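Local coordinates for Ras GTPase-activating-like protein IQGAP2 (Homo sapiens, PDB 5CJP) that probably acts as a signalling scaffold, using its all-helical GAP-related domain to bind Rho-family GTPases such as Cdc42, at residues 205-210 with 312-317. Sequence-based numbering, arbitrary orientation.
Sequences IAKVLK and CNVPEP
The ammonium nitrogen NZ of Lys207 is gripped from the loop 312-317 by two oxygens. One is the backbone carbonyl Val314 O, 2.5 Å from Lys207 NZ, a hydrogen bond whose very short length is doubtful at 2.60 Å resolution. The other is a carboxylate oxygen: Lys207 NZ and Glu316 OE2, 3.2 Å apart, form a salt bridge with a weak hydrogen bond. The contact belongs to the all-helical GAP-related fold and ties helix 200-216 to the linker between helices 294-311 and 317-320. Lys207 turns CG opposite its backbone N (chi1 172°) and stays extended from there, which carries NZ across to the loop. On the way its alkyl chain runs beside a peptide oxygen, with Lys207 CD 3.4 Å from Cys312 O. That same oxygen accepts a weak bond from Val314 N, closing an inverse gamma turn centred on Asn313. Glu316 meets the lysine crosswise, the two side chains lying at about a right angle. It sits at the N-cap position of helix 317-320, and its second oxygen, OE1, is hydrogen-bonded to Tyr204 OH, so helix 200-216 holds both arms of the carboxylate. Replacing Lys207 by an alanine would probably leave Val314 O and Glu316 OE2 without this donor and set the loop freer to shift. Tyr200 OH adds a bond to Pro315 O. At the other end of the loop, buried Cys312 faces the helix. Cys312 SG lies opposite its own carbonyl carbon (chi1 -47°), in apolar contact with Ala206 CB at 4.4 Å. The bent chain of Lys210 reaches over the same residue, bringing Lys210 NZ to 3.5 Å from Cys312 SG.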
loop_
_atom_site.group_PDB
_atom_site.type_symbol
_atom_site.label_atom_id
_atom_site.label_comp_id
_atom_site.label_asym_id
_atom_site.label_seq_id
_atom_site.Cartn_x
_atom_site.Cartn_y
_atom_site.Cartn_z
ATOM N N ILE E 205 17.013 5.157 28.674
ATOM C CA ILE E 205 15.840 5.167 29.526
ATOM C C ILE E 205 16.082 4.320 30.778
ATOM O O ILE E 205 15.575 4.634 31.856
ATOM C CB ILE E 205 14.603 4.675 28.762
ATOM C CG1 ILE E 205 14.220 5.710 27.694
ATOM C CG2 ILE E 205 13.445 4.461 29.714
ATOM C CD1 ILE E 205 13.839 7.043 28.231
ATOM N N ALA E 206 16.861 3.251 30.644
ATOM C CA ALA E 206 17.184 2.413 31.789
ATOM C C ALA E 206 17.952 3.309 32.752
ATOM O O ALA E 206 17.746 3.265 33.964
ATOM C CB ALA E 206 18.049 1.235 31.368
ATOM N N LYS E 207 18.837 4.136 32.204
ATOM C CA LYS E 207 19.607 5.067 33.020
ATOM C C LYS E 207 18.667 6.051 33.710
ATOM O O LYS E 207 18.718 6.219 34.920
ATOM C CB LYS E 207 20.604 5.829 32.155
ATOM C CG LYS E 207 21.310 6.948 32.890
ATOM C CD LYS E 207 22.359 7.559 31.995
ATOM C CE LYS E 207 22.814 8.890 32.516
ATOM N NZ LYS E 207 23.852 9.412 31.620
ATOM N N VAL E 208 17.809 6.705 32.934
ATOM C CA VAL E 208 16.839 7.642 33.491
ATOM C C VAL E 208 16.021 6.955 34.569
ATOM O O VAL E 208 15.832 7.492 35.656
ATOM C CB VAL E 208 15.847 8.131 32.432
ATOM C CG1 VAL E 208 14.602 8.705 33.118
ATOM C CG2 VAL E 208 16.509 9.170 31.548
ATOM N N LEU E 209 15.518 5.773 34.244
ATOM C CA LEU E 209 14.716 5.002 35.170
ATOM C C LEU E 209 15.447 4.804 36.493
ATOM O O LEU E 209 14.929 5.157 37.550
ATOM C CB LEU E 209 14.365 3.649 34.543
ATOM C CG LEU E 209 13.773 2.569 35.447
ATOM C CD1 LEU E 209 12.616 3.136 36.211
ATOM C CD2 LEU E 209 13.336 1.372 34.614
ATOM N N LYS E 210 16.643 4.231 36.432
ATOM C CA LYS E 210 17.435 3.988 37.631
ATOM C C LYS E 210 17.731 5.251 38.440
ATOM O O LYS E 210 17.459 5.300 39.631
ATOM C CB LYS E 210 18.751 3.293 37.250
ATOM C CG LYS E 210 19.777 3.201 38.370
ATOM C CD LYS E 210 20.620 1.943 38.241
ATOM C CE LYS E 210 22.103 2.219 38.404
ATOM N NZ LYS E 210 22.657 2.866 37.184
ATOM N N CYS E 312 23.250 1.151 31.997
ATOM C CA CYS E 312 23.008 2.555 32.317
ATOM C C CYS E 312 24.233 3.471 32.085
ATOM O O CYS E 312 24.129 4.709 32.145
ATOM C CB CYS E 312 22.559 2.669 33.782
ATOM S SG CYS E 312 21.258 1.503 34.306
ATOM N N ASN E 313 25.388 2.864 31.817
ATOM C CA ASN E 313 26.624 3.607 31.595
ATOM C C ASN E 313 26.608 4.276 30.226
ATOM O O ASN E 313 27.301 3.840 29.300
ATOM C CB ASN E 313 27.816 2.651 31.682
ATOM C CG ASN E 313 29.079 3.334 32.152
ATOM O OD1 ASN E 313 29.413 4.431 31.707
ATOM N ND2 ASN E 313 29.797 2.679 33.056
ATOM N N VAL E 314 25.849 5.356 30.093
ATOM C CA VAL E 314 25.762 6.006 28.796
ATOM C C VAL E 314 25.523 7.511 28.932
ATOM O O VAL E 314 24.930 7.960 29.919
ATOM C CB VAL E 314 24.644 5.303 27.969
ATOM C CG1 VAL E 314 23.280 5.937 28.222
ATOM C CG2 VAL E 314 25.003 5.293 26.529
ATOM N N PRO E 315 26.011 8.313 27.958
ATOM C CA PRO E 315 25.875 9.784 27.926
ATOM C C PRO E 315 24.431 10.279 27.839
ATOM O O PRO E 315 23.516 9.498 27.588
ATOM C CB PRO E 315 26.649 10.183 26.672
ATOM C CG PRO E 315 27.656 9.095 26.526
ATOM C CD PRO E 315 26.870 7.857 26.848
ATOM N N GLU E 316 24.231 11.576 28.045
ATOM C CA GLU E 316 22.901 12.146 27.916
ATOM C C GLU E 316 22.722 12.359 26.410
ATOM O O GLU E 316 23.699 12.495 25.670
ATOM C CB GLU E 316 22.798 13.478 28.663
ATOM C CG GLU E 316 22.759 13.379 30.200
ATOM C CD GLU E 316 21.492 12.711 30.740
ATOM O OE1 GLU E 316 20.373 13.249 30.552
ATOM O OE2 GLU E 316 21.616 11.633 31.365
ATOM N N PRO E 317 21.472 12.367 25.931
ATOM C CA PRO E 317 21.205 12.561 24.504
ATOM C C PRO E 317 21.775 13.835 23.896
ATOM O O PRO E 317 22.183 13.841 22.726
ATOM C CB PRO E 317 19.680 12.473 24.426
ATOM C CG PRO E 317 19.233 12.795 25.827
ATOM C CD PRO E 317 20.228 12.084 26.656
#